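Local coordinates for Alpha/beta hydrolase fold protein (PDB 3R0V) that adopts the alpha/beta-hydrolase fold, holds D-malate in a pocket here, and probably hydrolyses a substrate that is not yet assigned, at residues A47-V52 with V255-F260; A104-L109 with A203-P208; P132-R137 with Y187-M192; V211-A216 with W220-A225; T224-A229 with A235-L240. All blocks are in the same frame, centred on the assembly; numbering follows the deposited sequence. Where two conformers were deposited one is given.

Contact 1: A47-V52 with V255-F260; sequences APHFTV and VLVEFF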
# COMPACT_ATOMS: atom_id res chain seq x y z
N ALA A 47 15.73 -10.38 -1.88
CA ALA A 47 17.08 -9.85 -2.05
C ALA A 47 18.05 -10.72 -2.87
O ALA A 47 18.95 -10.19 -3.52
CB ALA A 47 17.67 -9.50 -0.69
N PRO A 48 17.90 -12.06 -2.83
CA PRO A 48 18.74 -12.90 -3.68
C PRO A 48 18.51 -12.66 -5.17
O PRO A 48 19.38 -12.99 -5.98
CB PRO A 48 18.31 -14.32 -3.30
CG PRO A 48 17.84 -14.19 -1.89
CD PRO A 48 17.14 -12.86 -1.85
N HIS A 49 17.36 -12.09 -5.52
CA HIS A 49 16.96 -11.91 -6.92
C HIS A 49 16.96 -10.46 -7.39
O HIS A 49 17.19 -10.19 -8.58
CB HIS A 49 15.57 -12.51 -7.14
CG HIS A 49 15.50 -13.97 -6.83
ND1 HIS A 49 15.00 -14.46 -5.64
CD2 HIS A 49 15.87 -15.06 -7.56
CE1 HIS A 49 15.07 -15.78 -5.65
NE2 HIS A 49 15.59 -16.17 -6.80
N PHE A 50 16.71 -9.54 -6.46
CA PHE A 50 16.50 -8.14 -6.81
C PHE A 50 17.21 -7.23 -5.83
O PHE A 50 17.43 -7.60 -4.68
CB PHE A 50 15.01 -7.82 -6.78
CG PHE A 50 14.19 -8.70 -7.66
CD1 PHE A 50 14.27 -8.59 -9.04
CD2 PHE A 50 13.36 -9.67 -7.12
CE1 PHE A 50 13.53 -9.42 -9.87
CE2 PHE A 50 12.62 -10.50 -7.94
CZ PHE A 50 12.71 -10.37 -9.32
N THR A 51 17.56 -6.03 -6.29
CA THR A 51 17.90 -4.95 -5.37
C THR A 51 16.59 -4.37 -4.87
O THR A 51 15.78 -3.86 -5.66
CB THR A 51 18.72 -3.85 -6.06
OG1 THR A 51 19.89 -4.45 -6.65
CG2 THR A 51 19.15 -2.81 -5.04
N VAL A 52 16.35 -4.49 -3.57
CA VAL A 52 15.07 -4.10 -3.02
C VAL A 52 15.22 -2.82 -2.23
O VAL A 52 16.15 -2.68 -1.43
CB VAL A 52 14.50 -5.20 -2.10
CG1 VAL A 52 13.10 -4.80 -1.62
CG2 VAL A 52 14.46 -6.53 -2.83
N VAL A 255 5.82 -15.79 -6.35
CA VAL A 255 4.95 -15.20 -7.37
C VAL A 255 5.55 -13.92 -7.94
O VAL A 255 5.53 -13.69 -9.16
CB VAL A 255 3.54 -14.92 -6.80
CG1 VAL A 255 2.66 -14.26 -7.83
CG2 VAL A 255 2.90 -16.22 -6.31
N LEU A 256 6.09 -13.08 -7.07
CA LEU A 256 6.77 -11.87 -7.51
C LEU A 256 8.02 -12.18 -8.33
O LEU A 256 8.28 -11.52 -9.33
CB LEU A 256 7.16 -10.99 -6.33
CG LEU A 256 6.02 -10.32 -5.59
CD1 LEU A 256 6.60 -9.45 -4.49
CD2 LEU A 256 5.16 -9.47 -6.53
N VAL A 257 8.80 -13.17 -7.89
CA VAL A 257 10.00 -13.52 -8.63
C VAL A 257 9.64 -13.95 -10.05
O VAL A 257 10.26 -13.50 -11.00
CB VAL A 257 10.81 -14.63 -7.94
CG1 VAL A 257 11.90 -15.16 -8.87
CG2 VAL A 257 11.41 -14.11 -6.64
N GLU A 258 8.63 -14.79 -10.17
CA GLU A 258 8.19 -15.26 -11.49
C GLU A 258 7.70 -14.11 -12.35
O GLU A 258 8.05 -14.00 -13.53
CB GLU A 258 7.07 -16.30 -11.32
CG GLU A 258 6.77 -17.12 -12.58
CD GLU A 258 5.97 -16.37 -13.63
OE1 GLU A 258 5.12 -15.53 -13.25
OE2 GLU A 258 6.19 -16.62 -14.83
N PHE A 259 6.88 -13.23 -11.77
CA PHE A 259 6.29 -12.14 -12.54
C PHE A 259 7.32 -11.09 -12.97
O PHE A 259 7.27 -10.57 -14.09
CB PHE A 259 5.16 -11.49 -11.73
CG PHE A 259 4.67 -10.20 -12.30
CD1 PHE A 259 3.94 -10.17 -13.47
CD2 PHE A 259 4.93 -9.00 -11.64
CE1 PHE A 259 3.48 -8.95 -13.99
CE2 PHE A 259 4.48 -7.80 -12.14
CZ PHE A 259 3.77 -7.78 -13.32
N PHE A 260 8.27 -10.80 -12.09
CA PHE A 260 9.25 -9.75 -12.36
C PHE A 260 10.37 -10.22 -13.29
O PHE A 260 10.99 -9.40 -13.98
CB PHE A 260 9.84 -9.22 -11.05
CG PHE A 260 8.93 -8.27 -10.30
CD1 PHE A 260 7.99 -7.49 -10.96
CD2 PHE A 260 9.04 -8.14 -8.93
CE1 PHE A 260 7.18 -6.60 -10.25
CE2 PHE A 260 8.23 -7.26 -8.23
CZ PHE A 260 7.30 -6.50 -8.89

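Contact 2: A104-L109 with A203-P208; sequences AAASGL and ASISIP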
# COMPACT_ATOMS: atom_id res chain seq x y z
N ALA A 104 0.50 6.36 -9.27
CA ALA A 104 1.83 6.77 -9.74
C ALA A 104 2.07 6.26 -11.16
O ALA A 104 2.61 6.98 -12.01
CB ALA A 104 2.91 6.26 -8.79
N ALA A 105 1.68 5.02 -11.42
CA ALA A 105 1.83 4.44 -12.75
C ALA A 105 1.00 5.21 -13.77
O ALA A 105 1.48 5.52 -14.86
CB ALA A 105 1.44 2.97 -12.73
N ALA A 106 -0.23 5.54 -13.41
CA ALA A 106 -1.12 6.28 -14.30
C ALA A 106 -0.60 7.69 -14.55
O ALA A 106 -0.88 8.28 -15.59
CB ALA A 106 -2.53 6.33 -13.71
N SER A 107 0.16 8.22 -13.59
CA SER A 107 0.71 9.56 -13.70
C SER A 107 1.99 9.61 -14.51
O SER A 107 2.52 10.69 -14.76
CB SER A 107 0.99 10.15 -12.31
OG SER A 107 -0.21 10.26 -11.56
N GLY A 108 2.50 8.44 -14.91
CA GLY A 108 3.67 8.39 -15.76
C GLY A 108 5.02 8.18 -15.09
O GLY A 108 6.05 8.39 -15.72
N LEU A 109 5.05 7.77 -13.82
CA LEU A 109 6.34 7.46 -13.21
C LEU A 109 6.99 6.27 -13.92
O LEU A 109 6.29 5.41 -14.48
CB LEU A 109 6.21 7.15 -11.72
CG LEU A 109 5.86 8.30 -10.77
CD1 LEU A 109 6.21 7.92 -9.35
CD2 LEU A 109 6.56 9.58 -11.16
N ALA A 203 -7.11 2.18 -16.95
CA ALA A 203 -7.13 1.52 -18.26
C ALA A 203 -5.98 2.01 -19.15
O ALA A 203 -5.64 1.34 -20.13
CB ALA A 203 -8.46 1.74 -18.94
N SER A 204 -5.38 3.13 -18.79
CA SER A 204 -4.29 3.74 -19.56
C SER A 204 -2.91 3.21 -19.15
O SER A 204 -1.89 3.55 -19.77
CB SER A 204 -4.33 5.26 -19.44
OG SER A 204 -3.75 5.71 -18.23
N ILE A 205 -2.87 2.39 -18.10
CA ILE A 205 -1.63 1.79 -17.67
C ILE A 205 -1.30 0.67 -18.64
O ILE A 205 -2.07 -0.28 -18.80
CB ILE A 205 -1.74 1.23 -16.24
CG1 ILE A 205 -1.96 2.37 -15.24
CG2 ILE A 205 -0.49 0.43 -15.88
CD1 ILE A 205 -2.42 1.90 -13.86
N SER A 206 -0.15 0.77 -19.29
CA SER A 206 0.19 -0.18 -20.34
C SER A 206 1.22 -1.22 -19.91
O SER A 206 1.46 -2.19 -20.63
CB SER A 206 0.69 0.57 -21.58
OG SER A 206 1.81 1.37 -21.25
N ILE A 207 1.83 -1.05 -18.74
CA ILE A 207 2.90 -1.96 -18.34
C ILE A 207 2.36 -3.29 -17.80
O ILE A 207 1.21 -3.37 -17.37
CB ILE A 207 3.81 -1.34 -17.28
CG1 ILE A 207 2.98 -0.83 -16.11
CG2 ILE A 207 4.63 -0.20 -17.88
CD1 ILE A 207 3.78 -0.62 -14.83
N PRO A 208 3.21 -4.33 -17.82
CA PRO A 208 2.82 -5.62 -17.25
C PRO A 208 2.41 -5.43 -15.79
O PRO A 208 3.15 -4.82 -15.01
CB PRO A 208 4.10 -6.46 -17.33
CG PRO A 208 4.92 -5.81 -18.44
CD PRO A 208 4.60 -4.34 -18.34
O HOH W 1 -1.30 6.82 -18.34

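Contact 3: P132-R137 with Y187-M192; sequences PDYQTR and YDHAVM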
# COMPACT_ATOMS: atom_id res chain seq x y z
N PRO A 132 -20.72 7.85 6.34
CA PRO A 132 -20.57 9.15 5.67
C PRO A 132 -19.75 10.15 6.48
O PRO A 132 -19.19 11.08 5.90
CB PRO A 132 -22.02 9.63 5.53
CG PRO A 132 -22.81 8.37 5.45
CD PRO A 132 -22.13 7.43 6.42
N ASP A 133 -19.66 9.96 7.79
CA ASP A 133 -18.89 10.86 8.65
C ASP A 133 -17.48 10.34 8.94
O ASP A 133 -16.81 10.81 9.86
CB ASP A 133 -19.64 11.16 9.96
CG ASP A 133 -19.77 9.94 10.86
OD1 ASP A 133 -19.78 8.80 10.36
OD2 ASP A 133 -19.86 10.12 12.09
N TYR A 134 -17.02 9.39 8.14
CA TYR A 134 -15.72 8.77 8.39
C TYR A 134 -14.58 9.77 8.58
O TYR A 134 -13.86 9.71 9.57
CB TYR A 134 -15.36 7.79 7.26
CG TYR A 134 -14.02 7.14 7.46
CD1 TYR A 134 -13.90 5.99 8.24
CD2 TYR A 134 -12.86 7.68 6.90
CE1 TYR A 134 -12.67 5.40 8.46
CE2 TYR A 134 -11.61 7.07 7.11
CZ TYR A 134 -11.53 5.94 7.89
OH TYR A 134 -10.31 5.35 8.11
N GLN A 135 -14.43 10.71 7.65
CA GLN A 135 -13.32 11.66 7.74
C GLN A 135 -13.42 12.51 9.01
O GLN A 135 -12.43 12.71 9.71
CB GLN A 135 -13.30 12.56 6.49
CG GLN A 135 -12.25 13.66 6.50
CD GLN A 135 -12.28 14.48 5.22
OE1 GLN A 135 -13.00 14.16 4.28
NE2 GLN A 135 -11.49 15.55 5.18
N THR A 136 -14.62 13.00 9.29
CA THR A 136 -14.86 13.83 10.46
C THR A 136 -14.56 13.07 11.75
O THR A 136 -13.92 13.60 12.66
CB THR A 136 -16.31 14.35 10.47
OG1 THR A 136 -16.56 15.09 9.27
CG2 THR A 136 -16.57 15.24 11.68
N ARG A 137 -15.01 11.82 11.83
CA ARG A 137 -14.82 11.04 13.05
C ARG A 137 -13.35 10.69 13.25
O ARG A 137 -12.83 10.78 14.37
CB ARG A 137 -15.70 9.79 13.02
CG ARG A 137 -15.47 8.82 14.16
CD ARG A 137 -15.74 9.45 15.52
NE ARG A 137 -15.64 8.43 16.56
CZ ARG A 137 -15.82 8.68 17.85
NH1 ARG A 137 -16.09 9.91 18.27
NH2 ARG A 137 -15.71 7.69 18.73
N TYR A 187 -4.13 10.44 5.30
CA TYR A 187 -3.37 10.43 4.05
C TYR A 187 -3.82 9.25 3.18
O TYR A 187 -4.04 9.41 1.98
CB TYR A 187 -1.88 10.28 4.32
CG TYR A 187 -1.24 11.41 5.10
CD1 TYR A 187 -1.95 12.53 5.47
CD2 TYR A 187 0.11 11.35 5.42
CE1 TYR A 187 -1.34 13.57 6.17
CE2 TYR A 187 0.73 12.37 6.10
CZ TYR A 187 0.00 13.48 6.47
OH TYR A 187 0.63 14.50 7.16
N ASP A 188 -3.96 8.08 3.80
CA ASP A 188 -4.42 6.92 3.04
C ASP A 188 -5.86 7.09 2.58
O ASP A 188 -6.22 6.64 1.49
CB ASP A 188 -4.17 5.65 3.84
CG ASP A 188 -2.70 5.26 3.81
OD1 ASP A 188 -2.00 5.41 4.82
OD2 ASP A 188 -2.23 4.86 2.72
N HIS A 189 -6.69 7.76 3.39
CA HIS A 189 -8.04 8.05 2.93
C HIS A 189 -8.00 8.91 1.66
O HIS A 189 -8.72 8.65 0.69
CB HIS A 189 -8.84 8.73 4.04
CG HIS A 189 -10.27 8.97 3.68
ND1 HIS A 189 -11.08 9.83 4.39
CD2 HIS A 189 -11.04 8.47 2.68
CE1 HIS A 189 -12.29 9.85 3.85
NE2 HIS A 189 -12.29 9.04 2.81
N ALA A 190 -7.13 9.91 1.65
CA ALA A 190 -6.99 10.76 0.46
C ALA A 190 -6.50 10.00 -0.77
O ALA A 190 -7.00 10.21 -1.88
CB ALA A 190 -6.07 11.95 0.77
N VAL A 191 -5.53 9.11 -0.58
CA VAL A 191 -5.03 8.28 -1.68
C VAL A 191 -6.18 7.48 -2.30
O VAL A 191 -6.32 7.40 -3.52
CB VAL A 191 -3.94 7.32 -1.17
CG1 VAL A 191 -3.65 6.23 -2.22
CG2 VAL A 191 -2.68 8.10 -0.81
N MSE A 192 -7.00 6.88 -1.44
CA MSE A 192 -8.06 5.99 -1.88
C MSE A 192 -9.33 6.71 -2.37
O MSE A 192 -10.20 6.07 -2.95
CB MSE A 192 -8.40 4.97 -0.77
CG MSE A 192 -7.23 4.03 -0.46
SE MSE A 192 -6.62 3.02 -2.01
CE MSE A 192 -8.36 2.31 -2.51

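Contact 4: V211-A216 with W220-A225; sequences VMDGGA and WIRHTA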
# COMPACT_ATOMS: atom_id res chain seq x y z
N VAL A 211 -2.15 -8.47 -10.23
CA VAL A 211 -3.06 -8.11 -9.15
C VAL A 211 -3.27 -9.35 -8.31
O VAL A 211 -3.65 -10.40 -8.83
CB VAL A 211 -4.42 -7.66 -9.70
CG1 VAL A 211 -5.32 -7.23 -8.54
CG2 VAL A 211 -4.26 -6.53 -10.70
N MSE A 212 -3.00 -9.26 -7.02
CA MSE A 212 -3.06 -10.42 -6.14
C MSE A 212 -4.05 -10.22 -5.02
O MSE A 212 -4.21 -9.12 -4.51
CB MSE A 212 -1.70 -10.70 -5.50
CG MSE A 212 -0.69 -11.41 -6.39
SE MSE A 212 1.11 -11.26 -5.66
CE MSE A 212 1.22 -9.42 -5.99
N ASP A 213 -4.70 -11.31 -4.63
CA ASP A 213 -5.41 -11.35 -3.37
C ASP A 213 -5.02 -12.63 -2.64
O ASP A 213 -4.23 -13.42 -3.15
CB ASP A 213 -6.93 -11.18 -3.53
CG ASP A 213 -7.57 -12.25 -4.40
OD1 ASP A 213 -6.90 -13.23 -4.78
OD2 ASP A 213 -8.79 -12.10 -4.70
N GLY A 214 -5.54 -12.78 -1.43
CA GLY A 214 -5.14 -13.88 -0.56
C GLY A 214 -6.29 -14.82 -0.30
O GLY A 214 -7.45 -14.52 -0.60
N GLY A 215 -5.97 -15.97 0.28
CA GLY A 215 -6.97 -16.99 0.54
C GLY A 215 -8.03 -16.62 1.56
O GLY A 215 -9.06 -17.29 1.63
N ALA A 216 -7.79 -15.59 2.37
CA ALA A 216 -8.75 -15.12 3.36
C ALA A 216 -9.40 -13.79 2.97
O ALA A 216 -10.10 -13.18 3.78
CB ALA A 216 -8.09 -14.99 4.74
N TRP A 220 -15.45 -8.75 -1.26
CA TRP A 220 -15.34 -7.47 -1.94
C TRP A 220 -13.94 -7.20 -2.47
O TRP A 220 -13.79 -6.54 -3.51
CB TRP A 220 -15.83 -6.32 -1.06
CG TRP A 220 -15.04 -6.00 0.18
CD1 TRP A 220 -15.28 -6.44 1.46
CD2 TRP A 220 -13.92 -5.11 0.28
NE1 TRP A 220 -14.37 -5.89 2.33
CE2 TRP A 220 -13.52 -5.07 1.63
CE3 TRP A 220 -13.21 -4.35 -0.65
CZ2 TRP A 220 -12.44 -4.30 2.08
CZ3 TRP A 220 -12.14 -3.58 -0.21
CH2 TRP A 220 -11.77 -3.56 1.14
N ILE A 221 -12.93 -7.71 -1.78
CA ILE A 221 -11.56 -7.61 -2.27
C ILE A 221 -11.35 -8.47 -3.52
O ILE A 221 -10.68 -8.03 -4.46
CB ILE A 221 -10.57 -8.01 -1.16
CG1 ILE A 221 -10.38 -6.85 -0.18
CG2 ILE A 221 -9.22 -8.47 -1.73
CD1 ILE A 221 -9.56 -5.68 -0.76
N ARG A 222 -11.90 -9.67 -3.54
CA ARG A 222 -11.82 -10.49 -4.76
C ARG A 222 -12.45 -9.77 -5.93
O ARG A 222 -11.90 -9.76 -7.02
CB ARG A 222 -12.52 -11.84 -4.59
CG ARG A 222 -11.94 -12.74 -3.50
CD ARG A 222 -12.45 -14.18 -3.72
NE ARG A 222 -13.91 -14.25 -3.81
CZ ARG A 222 -14.73 -14.51 -2.79
NH1 ARG A 222 -14.25 -14.77 -1.58
NH2 ARG A 222 -16.04 -14.52 -3.00
N HIS A 223 -13.63 -9.18 -5.72
CA HIS A 223 -14.31 -8.55 -6.84
C HIS A 223 -13.52 -7.36 -7.37
O HIS A 223 -13.45 -7.15 -8.57
CB HIS A 223 -15.72 -8.11 -6.45
CG HIS A 223 -16.56 -9.22 -5.91
ND1 HIS A 223 -17.63 -8.99 -5.08
CD2 HIS A 223 -16.46 -10.56 -6.06
CE1 HIS A 223 -18.17 -10.15 -4.75
NE2 HIS A 223 -17.49 -11.12 -5.33
N THR A 224 -12.93 -6.58 -6.46
CA THR A 224 -12.07 -5.48 -6.86
C THR A 224 -10.87 -5.97 -7.64
O THR A 224 -10.52 -5.40 -8.68
CB THR A 224 -11.66 -4.69 -5.63
OG1 THR A 224 -12.82 -4.00 -5.14
CG2 THR A 224 -10.55 -3.69 -5.97
N ALA A 225 -10.24 -7.03 -7.17
CA ALA A 225 -9.07 -7.57 -7.84
C ALA A 225 -9.42 -8.03 -9.25
O ALA A 225 -8.71 -7.73 -10.22
CB ALA A 225 -8.46 -8.70 -7.03

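Contact 5: T224-A229 with A235-L240; sequences TAQELA and ARYVTL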
# COMPACT_ATOMS: atom_id res chain seq x y z
N THR A 224 -12.93 -6.58 -6.46
CA THR A 224 -12.07 -5.48 -6.86
C THR A 224 -10.87 -5.97 -7.64
O THR A 224 -10.52 -5.40 -8.68
CB THR A 224 -11.66 -4.69 -5.63
OG1 THR A 224 -12.82 -4.00 -5.14
CG2 THR A 224 -10.55 -3.69 -5.97
N ALA A 225 -10.24 -7.03 -7.17
CA ALA A 225 -9.07 -7.57 -7.84
C ALA A 225 -9.42 -8.03 -9.25
O ALA A 225 -8.71 -7.73 -10.22
CB ALA A 225 -8.46 -8.70 -7.03
N GLN A 226 -10.53 -8.74 -9.37
CA GLN A 226 -10.99 -9.21 -10.67
C GLN A 226 -11.21 -8.04 -11.61
O GLN A 226 -10.84 -8.08 -12.79
CB GLN A 226 -12.29 -10.01 -10.51
CG GLN A 226 -12.66 -10.83 -11.76
CD GLN A 226 -13.43 -10.05 -12.81
OE1 GLN A 226 -13.45 -10.43 -13.98
NE2 GLN A 226 -14.08 -8.95 -12.40
N GLU A 227 -11.85 -7.00 -11.11
CA GLU A 227 -12.18 -5.87 -11.96
C GLU A 227 -10.90 -5.13 -12.39
O GLU A 227 -10.77 -4.76 -13.54
CB GLU A 227 -13.14 -4.88 -11.30
CG GLU A 227 -13.42 -3.68 -12.22
CD GLU A 227 -14.58 -2.81 -11.76
OE1 GLU A 227 -15.60 -3.35 -11.27
OE2 GLU A 227 -14.47 -1.57 -11.91
N LEU A 228 -9.97 -4.92 -11.46
CA LEU A 228 -8.72 -4.25 -11.81
C LEU A 228 -7.96 -5.04 -12.87
O LEU A 228 -7.39 -4.46 -13.80
CB LEU A 228 -7.84 -4.05 -10.59
CG LEU A 228 -8.30 -2.93 -9.66
CD1 LEU A 228 -7.56 -2.99 -8.33
CD2 LEU A 228 -8.08 -1.58 -10.32
N ALA A 229 -7.93 -6.36 -12.73
CA ALA A 229 -7.18 -7.19 -13.67
C ALA A 229 -7.85 -7.24 -15.04
O ALA A 229 -7.22 -7.66 -16.02
CB ALA A 229 -6.97 -8.59 -13.12
N ALA A 235 -2.87 -7.19 -17.54
CA ALA A 235 -2.87 -7.59 -16.14
C ALA A 235 -3.34 -9.01 -15.92
O ALA A 235 -4.25 -9.49 -16.59
CB ALA A 235 -3.73 -6.65 -15.32
N ARG A 236 -2.70 -9.67 -14.97
CA ARG A 236 -3.18 -10.98 -14.53
C ARG A 236 -3.63 -10.92 -13.09
O ARG A 236 -3.23 -10.03 -12.33
CB ARG A 236 -2.09 -12.03 -14.68
CG ARG A 236 -1.77 -12.37 -16.13
CD ARG A 236 -0.76 -13.50 -16.16
NE ARG A 236 -0.30 -13.80 -17.51
CZ ARG A 236 0.59 -14.75 -17.79
NH1 ARG A 236 1.11 -15.48 -16.81
NH2 ARG A 236 0.97 -14.96 -19.04
N TYR A 237 -4.44 -11.90 -12.71
CA TYR A 237 -5.05 -11.96 -11.39
C TYR A 237 -4.66 -13.27 -10.72
O TYR A 237 -5.00 -14.35 -11.22
CB TYR A 237 -6.57 -11.84 -11.55
CG TYR A 237 -7.41 -12.12 -10.33
CD1 TYR A 237 -6.95 -11.85 -9.04
CD2 TYR A 237 -8.69 -12.65 -10.47
CE1 TYR A 237 -7.75 -12.12 -7.93
CE2 TYR A 237 -9.48 -12.91 -9.38
CZ TYR A 237 -9.02 -12.64 -8.11
OH TYR A 237 -9.83 -12.91 -7.02
N VAL A 238 -3.96 -13.19 -9.59
CA VAL A 238 -3.52 -14.38 -8.87
C VAL A 238 -4.09 -14.37 -7.46
O VAL A 238 -4.05 -13.35 -6.76
CB VAL A 238 -1.97 -14.44 -8.78
CG1 VAL A 238 -1.51 -15.62 -7.91
CG2 VAL A 238 -1.35 -14.52 -10.15
N THR A 239 -4.61 -15.52 -7.03
CA THR A 239 -4.99 -15.70 -5.63
C THR A 239 -3.90 -16.52 -4.95
O THR A 239 -3.58 -17.63 -5.38
CB THR A 239 -6.34 -16.44 -5.48
OG1 THR A 239 -7.36 -15.69 -6.14
CG2 THR A 239 -6.69 -16.62 -4.02
N LEU A 240 -3.31 -15.96 -3.91
CA LEU A 240 -2.20 -16.61 -3.22
C LEU A 240 -2.65 -17.81 -2.42
O LEU A 240 -3.84 -17.97 -2.14
CB LEU A 240 -1.48 -15.61 -2.32
CG LEU A 240 -0.92 -14.38 -3.02
CD1 LEU A 240 -0.25 -13.51 -1.97
CD2 LEU A 240 0.05 -14.75 -4.13

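Contact 1: A47-V52 with V255-F260
Phe-50 reaches from the loop ahead of strand 51-52 to the last turns of helix 249-260, where Val-257 and Phe-260 receive its ring. At its first bond CG stands opposite the carbonyl carbon (chi1 -56°), which swings the ring out toward the helix. CB and CG make no contact with the helix segment. Further out, Phe-50 CE2 meets Val-257 CG2 at 4.0 Å and also comes within 4.1 Å of Val-257 CA. On the other branch Phe-50 CE1 lies 3.9 Å from Phe-260 CB, and the tip, Phe-50 CZ, presses to 3.5 Å from that same Phe-260 CB. The two phenyl groups form a T-shaped pair: the edge of Phe-260 turns to the face of Phe-50, with centroids 5.9 Å apart and planes at 88°. In the alpha/beta-hydrolase fold this C-terminal helix lies against the central sheet, and Phe-260 also stacks on Phe-90 and touches strand 111-117, while Phe-50 rests on Pro-24 and Thr-261. His-49 extends the contact at the surface. Its CB sits over a face of the Phe-50 ring, toward the rim, and its own ring receives Val-257 CG2 in a CH-pi contact, 4.1 Å from the methyl to the His-49 centroid and 27° off the normal. The methyl is nearest His-49 ND1, at 3.7 Å, and that nitrogen, buried here, has no polar partner in the model.

Contact 2: A104-L109 with A203-P208
The two backbones come closest where Ala-106, near the C-terminal end of the helix that starts at residue 96, passes Ile-205, their CA atoms 5.6 Å apart, and no hydrogen bond joins them directly. Just beyond, Gly-108 takes up a positive phi and the chain closes the helix with a Schellman motif, Leu-109 N bonding back to Ala-104 O. Ile-205 supplies the side chain that touches the helix. Its longer branch leaves on the side of its own backbone N (chi1 -65°) and continues nearly extended, which brings the end of the residue closer to the helix than its root. Ile-205 CG1 lies 4.0 Å from Ala-106 N and 4.3 Å from Ala-106 CB, while the tip, Ile-205 CD1, reaches Ala-105 CB at 4.2 Å. The helix begins at the turn carrying Ser-95, consistent with a nucleophile elbow. Its far end is what this contact joins to the loop leading into strand 209-213. A water donates to Ala-106 O at 3.1 Å and, less certainly because Ser-204 was modelled in two conformers, to Ser-204 OG. The segments thus meet directly through aliphatic carbon, and the polar need of the helix-end carbonyl Ala-106 O is met by water.

Contact 3: P132-R137 with Y187-M192
One residue before the His-189 that meets Tyr-134, Asp-188 OD2 is gripped by two groups: a salt bridge to Arg-57 NH1 and a hydrogen bond to Ser-96 OG, from a serine that binds (R)-malate. Its other oxygen, OD1, is bridged to Arg-60 NH2. His-189, the next residue, faces helix 134-143. The His-189 and Tyr-134 rings form a T-shaped pair, centroids 5.2 Å apart and planes at 89°. The tyrosine offers its edge: Tyr-134 CD2 is 3.8 Å from His-189 ND1 and stands over the imidazole face, toward the rim, while its neighbour Tyr-134 CE2 is 3.9 Å from the same ND1. Each ring leaves its helix with CG anti to N (chi1 179° for the tyrosine), and the two side chains reach out in opposing directions, passing side by side. Gln-135 closes the edge of the imidazole, its CB lying in the ring plane 3.9 Å from His-189 CE1. Only the root of the glutamine is used; its extended chain runs on past the contact. Both helices belong to the helical stretch between strands 111-117 and 209-213, consistent with the cap of this family. Helix 147-158 adds Phe-154 and Tyr-153 against Tyr-134, whereas on helix 185-192 Tyr-187, Ala-190 and Val-191 touch helix 71-84, and Val-191 and Met-192 touch helix 96-106.

Contact 4: V211-A216 with W220-A225
Ile-221 and Asp-213 meet at the start of a beta-alpha-beta crossover, in which strand 209-213 turns back through helix 219-231 before strand 235-239 joins the sheet. The strand and helix segments run nearly antiparallel, at 167°, with axes 8.6 Å apart at closest approach. Along the helix, Ile-221 comes first: its CG2 branch touches Asp-213 CB at 4.0 Å, while its CG1 branch lies over a face of the preceding Trp-220 ring, toward the rim. Next is Arg-222, which meets the aspartate with its aliphatic root and not with its charge. Asp-213 OD2 lies 3.4 Å from Arg-222 CG and equally near its CA. The guanidinium then turns away at a bend in the chain, leaving Arg-222 NE 5.6 Å from Asp-213 OD2 and the two flat groups 73° apart; opposite charges are neighbours at a distance here, without a salt bridge. Asp-213 has CG between the backbone N and the carbonyl carbon (chi1 60°), which holds the carboxylate beside the helix. Its oxygens are satisfied by the neighbouring strand, OD2 by Tyr-237 OH and OD1 by Thr-239 OG1. Thus a buried acid is fixed within the crossover by hydroxyls. One turn on from Ile-221, Ala-225 packs on Val-211, whose side chain also reaches Val-116 of strand 111-117. Here the Ala-225 methyl CB lies 3.8 Å from Val-211 CG1, and the Ala-225 carbonyl O is just as close to that same CG1.

Contact 5: T224-A229 with A235-L240
The Tyr-237 ring lies against the helix with one face turned to the backbone of Gln-226, whose N sits over the ring centre, 4.2 Å above the plane. On that face Gln-226 CA is 4.1 Å from Tyr-237 CD2. Gln-226 CB approaches Tyr-237 CE2 at 4.2 Å before the glutamine chain bends at its second torsion and leads its amide away. Ala-225 CB comes in obliquely to touch Tyr-237 CE1 at 3.6 Å. A first torsion of 170° points the phenol away from its own backbone N and lays the ring alongside the helix. At the root of the tyrosine, Ala-229 CB meets Tyr-237 CB at 3.6 Å, the small methyl letting the strand draw near. At the start of the strand, Ala-235 CB packs on the helix, 3.7 Å from Ala-229 O, where the CA atoms of Ala-229 and Ala-235 are 5.0 Å apart. The contact is van der Waals throughout; no hydrogen bond crosses. Helix and strand segments run at 158° to each other, the return leg of a beta-alpha-beta unit. Strand 235-239 is the outermost strand at this end of the sheet, paired in parallel with strand 209-213, while Leu-228 of the helix touches Pro-119 and Ile-197.

Contacts 4 and 5 are two halves of one crossover: their centres are 7 Å apart, they share Thr-224 and Ala-225, and Asp-213 O lies 2.8 Å from Leu-240 N, a probable hydrogen bond. Contact 1 packs on both from helix 249-260, with Leu-256 CD2 4.0 Å from Met-212 CE and Val-255 CG2 3.9 Å from Leu-240 CD2. It also touches contact 2, where Phe-259 CZ is 3.5 Å from Pro-208 O. Contact 3 stands apart, its centre 34 Å from that of contact 1, across the chain's centre. D-malate is nearest contacts 3 and 4: the side chains of Tyr-134 and Ile-221 lie about 9 Å and 7 Å from it.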